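Local coordinates for cutinase-like protein (Cryptococcus sp., PDB 2CZQ), which probably hydrolyses carboxylic ester bonds, as a cutinase-like enzyme of the alpha/beta hydrolase fold, at residues A[65-68]-A[69-73]; A[147-151]-A[152-156]. All coordinates share one frame; numbering follows the deposited sequence.

How the interactions relate
Both contacts are local, each made along one unbroken piece of chain, and they come in series: interaction 1 closes at residue 73, well before interaction 2 opens at 147. Their centres lie 22 Å apart and their nearest atoms about 7 Å, so they do not touch. Interaction 1 is the C-terminal end of helix 57-73, resting on strands 9-14 and 78-84; interaction 2 is the loop leading into strand 157-160, packed on helix 86-98 and strand 108-114. Helix 103-107 is their shared neighbour, meeting I67 and L71 of the first and, through F105, W153 and K156 of the second, so both are packed into one alpha/beta hydrolase domain.

Interaction 1: A[65-68]-A[69-73]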
ATOM      1  N   ARG A  65     -10.825 -10.558   1.611  1.00  6.50           N
ATOM      2  CA  ARG A  65     -10.907 -12.001   1.836  1.00  7.20           C
ATOM      3  C   ARG A  65      -9.720 -12.496   2.664  1.00  6.66           C
ATOM      4  O   ARG A  65      -9.902 -13.237   3.638  1.00  7.22           O
ATOM      5  CB  ARG A  65     -10.997 -12.755   0.506  0.50  7.64           C
ATOM      6  CG  ARG A  65     -10.892 -14.275   0.617  0.50  9.35           C
ATOM      7  CD  ARG A  65     -10.235 -14.928  -0.593  0.50 12.19           C
ATOM      8  NE  ARG A  65      -8.934 -15.522  -0.284  0.50 14.26           N
ATOM      9  CZ  ARG A  65      -7.787 -14.855  -0.180  0.50 15.08           C
ATOM     10  NH1 ARG A  65      -7.747 -13.542  -0.344  0.50 15.66           N
ATOM     11  NH2 ARG A  65      -6.668 -15.508   0.103  0.50 15.32           N
ATOM     12  N   ARG A  66      -8.508 -12.092   2.284  1.00  6.31           N
ATOM     13  CA  ARG A  66      -7.316 -12.523   3.008  1.00  6.14           C
ATOM     14  C   ARG A  66      -7.311 -12.002   4.442  1.00  5.88           C
ATOM     15  O   ARG A  66      -6.954 -12.735   5.367  1.00  5.98           O
ATOM     16  CB  ARG A  66      -6.027 -12.121   2.276  1.00  6.12           C
ATOM     17  CG  ARG A  66      -4.751 -12.616   2.946  1.00  6.10           C
ATOM     18  CD  ARG A  66      -4.652 -14.127   2.970  1.00  6.41           C
ATOM     19  NE  ARG A  66      -3.486 -14.661   3.666  1.00  6.47           N
ATOM     20  CZ  ARG A  66      -3.398 -14.846   4.983  1.00  6.38           C
ATOM     21  NH1 ARG A  66      -4.394 -14.494   5.787  1.00  7.86           N
ATOM     22  NH2 ARG A  66      -2.303 -15.390   5.498  1.00  6.57           N
ATOM     23  N   ILE A  67      -7.706 -10.743   4.623  1.00  5.78           N
ATOM     24  CA  ILE A  67      -7.783 -10.164   5.961  1.00  6.15           C
ATOM     25  C   ILE A  67      -8.725 -10.985   6.840  1.00  6.23           C
ATOM     26  O   ILE A  67      -8.375 -11.382   7.958  1.00  6.07           O
ATOM     27  CB  ILE A  67      -8.252  -8.696   5.897  1.00  5.91           C
ATOM     28  CG1 ILE A  67      -7.165  -7.816   5.281  1.00  6.01           C
ATOM     29  CG2 ILE A  67      -8.659  -8.189   7.291  1.00  6.84           C
ATOM     30  CD1 ILE A  67      -7.647  -6.419   4.935  1.00  6.45           C
ATOM     31  N   ASN A  68      -9.926 -11.238   6.332  1.00  6.76           N
ATOM     32  CA  ASN A  68     -10.935 -11.924   7.120  1.00  7.81           C
ATOM     33  C   ASN A  68     -10.601 -13.391   7.364  1.00  7.78           C
ATOM     34  O   ASN A  68     -10.828 -13.903   8.459  1.00  7.84           O
ATOM     35  CB  ASN A  68     -12.315 -11.746   6.493  1.00  8.82           C
ATOM     36  CG  ASN A  68     -12.836 -10.321   6.626  1.00 10.60           C
ATOM     37  OD1 ASN A  68     -12.473  -9.595   7.550  1.00 12.85           O
ATOM     38  ND2 ASN A  68     -13.690  -9.918   5.695  1.00 12.69           N
ATOM     39  N   SER A  69     -10.031 -14.061   6.367  1.00  7.98           N
ATOM     40  CA  SER A  69      -9.641 -15.460   6.545  1.00  8.32           C
ATOM     41  C   SER A  69      -8.549 -15.594   7.600  1.00  7.61           C
ATOM     42  O   SER A  69      -8.581 -16.519   8.416  1.00  7.89           O
ATOM     43  CB  SER A  69      -9.140 -16.056   5.228  0.65  9.09           C
ATOM     44  OG  SER A  69     -10.177 -16.161   4.275  0.65 10.35           O
ATOM     45  N   GLY A  70      -7.594 -14.666   7.589  1.00  7.26           N
ATOM     46  CA  GLY A  70      -6.539 -14.658   8.583  1.00  7.09           C
ATOM     47  C   GLY A  70      -7.086 -14.448   9.980  1.00  6.69           C
ATOM     48  O   GLY A  70      -6.692 -15.146  10.917  1.00  7.14           O
ATOM     49  N   LEU A  71      -8.004 -13.495  10.132  1.00  6.61           N
ATOM     50  CA  LEU A  71      -8.567 -13.203  11.452  1.00  7.01           C
ATOM     51  C   LEU A  71      -9.367 -14.368  12.005  1.00  7.08           C
ATOM     52  O   LEU A  71      -9.391 -14.586  13.218  1.00  7.22           O
ATOM     53  CB  LEU A  71      -9.407 -11.927  11.429  1.00  7.45           C
ATOM     54  CG  LEU A  71      -8.558 -10.650  11.376  1.00  7.82           C
ATOM     55  CD1 LEU A  71      -9.394  -9.458  10.935  1.00  9.48           C
ATOM     56  CD2 LEU A  71      -7.906 -10.393  12.730  1.00  9.46           C
ATOM     57  N   ALA A  72     -10.020 -15.114  11.121  1.00  6.87           N
ATOM     58  CA  ALA A  72     -10.732 -16.324  11.535  1.00  7.42           C
ATOM     59  C   ALA A  72      -9.791 -17.370  12.134  1.00  7.46           C
ATOM     60  O   ALA A  72     -10.164 -18.079  13.068  1.00  8.04           O
ATOM     61  CB  ALA A  72     -11.513 -16.913  10.377  1.00  7.76           C
ATOM     62  N   ALA A  73      -8.576 -17.458  11.598  1.00  7.56           N
ATOM     63  CA  ALA A  73      -7.572 -18.418  12.056  1.00  7.73           C
ATOM     64  C   ALA A  73      -6.755 -17.923  13.242  1.00  7.36           C
ATOM     65  O   ALA A  73      -6.287 -18.720  14.067  1.00  7.91           O
ATOM     66  CB  ALA A  73      -6.651 -18.784  10.910  1.00  8.29           C
TER
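I67 and L71 stand side by side and point the same way, one helical turn apart, with CG2 of I67 lying 3.9 Å from CD1 of L71. The branch that I67 offers is the one set anti to its own nitrogen, beside the carbonyl carbon; CG1 lies beside the nitrogen, anti to the carbonyl carbon (chi1 -70°). Beneath this apolar pair, L71 N donates to I67 O at 3.1 Å, and CG of L71 sits 3.5 Å from the same oxygen. That carbonyl also takes a weak hydrogen bond from Y79.

On another face, R66 sends its chain along the helix. A bend at chi2 (64°) swings the guanidinium toward the next turn, where CA of G70 lies at its edge, near its plane, 3.5 Å from NH1. G70 has no side chain to stand in the way. NH2 of R66 is hydrogen-bonded to a citrate, probably picked up from the crystallisation liquor.

R65, in the conformer given, turns to the preceding turn instead, where its NH1 forms a salt bridge with D62. Main-chain bonds tie the turns together, S69 N to R65 O at 2.9 Å and A72 N to N68 O at 3.0 Å, both fairly straight. I67 packs on I12 and L81 of the sheet, and both I67 and L71 reach helix 103-107. This is the end of an amphipathic alpha-helix laid against the parallel sheet, as in alpha/beta hydrolases.

Interaction 2: A[147-151]-A[152-156]; sequences GSVPS and GWVSK
CB of W153 is the first atom of its side chain to be caught, 3.8 Å from CG1 of V149 and 3.5 Å from the carbonyl oxygen of P150; the valine and tryptophan side chains cross at about a right angle. From CB the chain runs with CG beside the backbone nitrogen (chi1 -77°), which lays the indole next to the proline. There CD1 meets the pyrrolidine ring, 3.8 Å from CG of P150, with CB and CD of that ring almost as near. The two side chains point the same way, CG of the proline meeting the indole obliquely. Further out, NE1 makes a weak hydrogen bond to G99 O, while the ring meets F105 edge-to-face, and the side chain packs on L95, V108 and V111.

The backbone holds this pose with a type I beta turn over P150 to W153, S151 and G152 at its corners: W153 N donates to P150 O at 2.9 Å, from well above the carbonyl plane. V154 N follows with a longer bond to S151 O, 3.3 Å, its donor even further above the carbonyl plane. With K156 N bonded in the same way to W153 O, successive beta turns carry the chain into strand 157-160 of the alpha/beta hydrolase sheet. A water extends the pattern, donating to S151 O at 2.8 Å and accepting from S155 N.

V149 also uses CG1, anti to its nitrogen, against CG2 of V154 at 3.9 Å, so one methyl touches both W153 and V154. The valine also packs on V92 and L113, and P150 rests on L95 and Q96 of helix 86-98.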
ATOM      1  N   GLY A 147     -12.400   8.319  -5.231  1.00  5.99           N
ATOM      2  CA  GLY A 147     -12.223   8.713  -3.851  1.00  6.15           C
ATOM      3  C   GLY A 147     -10.816   8.474  -3.357  1.00  5.84           C
ATOM      4  O   GLY A 147      -9.907   8.151  -4.125  1.00  6.99           O
ATOM      5  N   SER A 148     -10.656   8.626  -2.050  1.00  6.26           N
ATOM      6  CA  SER A 148      -9.349   8.742  -1.428  1.00  6.40           C
ATOM      7  C   SER A 148      -9.228   7.829  -0.212  1.00  6.10           C
ATOM      8  O   SER A 148     -10.194   7.184   0.202  1.00  6.33           O
ATOM      9  CB  SER A 148      -9.141  10.191  -0.991  1.00  7.18           C
ATOM     10  OG  SER A 148     -10.158  10.582  -0.087  1.00  9.49           O
ATOM     11  N   VAL A 149      -8.024   7.779   0.352  1.00  6.29           N
ATOM     12  CA  VAL A 149      -7.818   7.174   1.660  1.00  6.27           C
ATOM     13  C   VAL A 149      -8.766   7.872   2.641  1.00  6.52           C
ATOM     14  O   VAL A 149      -8.709   9.095   2.771  1.00  7.12           O
ATOM     15  CB  VAL A 149      -6.355   7.372   2.128  1.00  6.22           C
ATOM     16  CG1 VAL A 149      -6.166   6.900   3.565  1.00  6.85           C
ATOM     17  CG2 VAL A 149      -5.382   6.658   1.197  1.00  6.65           C
ATOM     18  N   PRO A 150      -9.657   7.137   3.311  1.00  6.57           N
ATOM     19  CA  PRO A 150     -10.567   7.785   4.268  1.00  7.06           C
ATOM     20  C   PRO A 150      -9.816   8.448   5.417  1.00  7.24           C
ATOM     21  O   PRO A 150      -8.757   7.977   5.832  1.00  6.91           O
ATOM     22  CB  PRO A 150     -11.433   6.632   4.779  1.00  7.36           C
ATOM     23  CG  PRO A 150     -11.321   5.585   3.723  1.00  7.26           C
ATOM     24  CD  PRO A 150      -9.909   5.687   3.203  1.00  6.58           C
ATOM     25  N   SER A 151     -10.376   9.539   5.929  1.00  7.84           N
ATOM     26  CA  SER A 151      -9.739  10.302   7.000  1.00  8.54           C
ATOM     27  C   SER A 151      -9.298   9.432   8.181  1.00  7.89           C
ATOM     28  O   SER A 151      -8.220   9.636   8.731  1.00  7.97           O
ATOM     29  CB  SER A 151     -10.630  11.459   7.460  0.65  9.40           C
ATOM     30  OG  SER A 151     -11.824  10.981   8.040  0.65 11.04           O
ATOM     31  N   GLY A 152     -10.118   8.448   8.549  1.00  7.55           N
ATOM     32  CA  GLY A 152      -9.835   7.586   9.688  1.00  7.24           C
ATOM     33  C   GLY A 152      -8.710   6.584   9.480  1.00  6.76           C
ATOM     34  O   GLY A 152      -8.307   5.910  10.431  1.00  7.47           O
ATOM     35  N   TRP A 153      -8.209   6.488   8.246  1.00  6.38           N
ATOM     36  CA  TRP A 153      -7.078   5.629   7.896  1.00  6.11           C
ATOM     37  C   TRP A 153      -5.769   6.401   7.727  1.00  6.17           C
ATOM     38  O   TRP A 153      -4.690   5.800   7.704  1.00  6.23           O
ATOM     39  CB  TRP A 153      -7.369   4.897   6.587  1.00  6.08           C
ATOM     40  CG  TRP A 153      -8.295   3.736   6.707  1.00  5.86           C
ATOM     41  CD1 TRP A 153      -9.652   3.745   6.576  1.00  6.46           C
ATOM     42  CD2 TRP A 153      -7.929   2.384   6.970  1.00  5.85           C
ATOM     43  NE1 TRP A 153     -10.155   2.475   6.737  1.00  6.44           N
ATOM     44  CE2 TRP A 153      -9.112   1.618   6.977  1.00  5.99           C
ATOM     45  CE3 TRP A 153      -6.708   1.733   7.195  1.00  6.48           C
ATOM     46  CZ2 TRP A 153      -9.113   0.238   7.204  1.00  6.92           C
ATOM     47  CZ3 TRP A 153      -6.708   0.365   7.420  1.00  7.73           C
ATOM     48  CH2 TRP A 153      -7.903  -0.367   7.420  1.00  7.60           C
ATOM     49  N   VAL A 154      -5.856   7.721   7.585  1.00  6.41           N
ATOM     50  CA  VAL A 154      -4.698   8.527   7.208  1.00  6.62           C
ATOM     51  C   VAL A 154      -3.518   8.373   8.176  1.00  6.72           C
ATOM     52  O   VAL A 154      -2.369   8.299   7.741  1.00  6.60           O
ATOM     53  CB  VAL A 154      -5.097  10.008   7.015  1.00  6.76           C
ATOM     54  CG1 VAL A 154      -3.872  10.901   6.874  1.00  7.55           C
ATOM     55  CG2 VAL A 154      -6.000  10.155   5.794  1.00  7.77           C
ATOM     56  N   SER A 155      -3.801   8.304   9.475  1.00  6.90           N
ATOM     57  CA  SER A 155      -2.739   8.269  10.480  1.00  7.81           C
ATOM     58  C   SER A 155      -1.865   7.013  10.435  1.00  7.70           C
ATOM     59  O   SER A 155      -0.768   7.013  10.990  1.00  9.26           O
ATOM     60  CB  SER A 155      -3.308   8.467  11.882  1.00  8.48           C
ATOM     61  OG  SER A 155      -4.028   7.327  12.300  1.00  9.37           O
ATOM     62  N   LYS A 156      -2.340   5.956   9.782  1.00  7.03           N
ATOM     63  CA  LYS A 156      -1.525   4.752   9.631  1.00  6.80           C
ATOM     64  C   LYS A 156      -1.283   4.400   8.160  1.00  5.97           C
ATOM     65  O   LYS A 156      -1.004   3.254   7.822  1.00  5.75           O
ATOM     66  CB  LYS A 156      -2.097   3.576  10.430  1.00  7.29           C
ATOM     67  CG  LYS A 156      -3.471   3.128  10.000  1.00  7.96           C
ATOM     68  CD  LYS A 156      -3.981   2.053  10.944  1.00  9.17           C
ATOM     69  CE  LYS A 156      -5.427   1.713  10.644  1.00  8.72           C
ATOM     70  NZ  LYS A 156      -5.923   0.586  11.489  1.00  8.08           N
TER
HETATM   71  O   HOH W   1      -6.401   8.701  10.627  1.00 10.32           O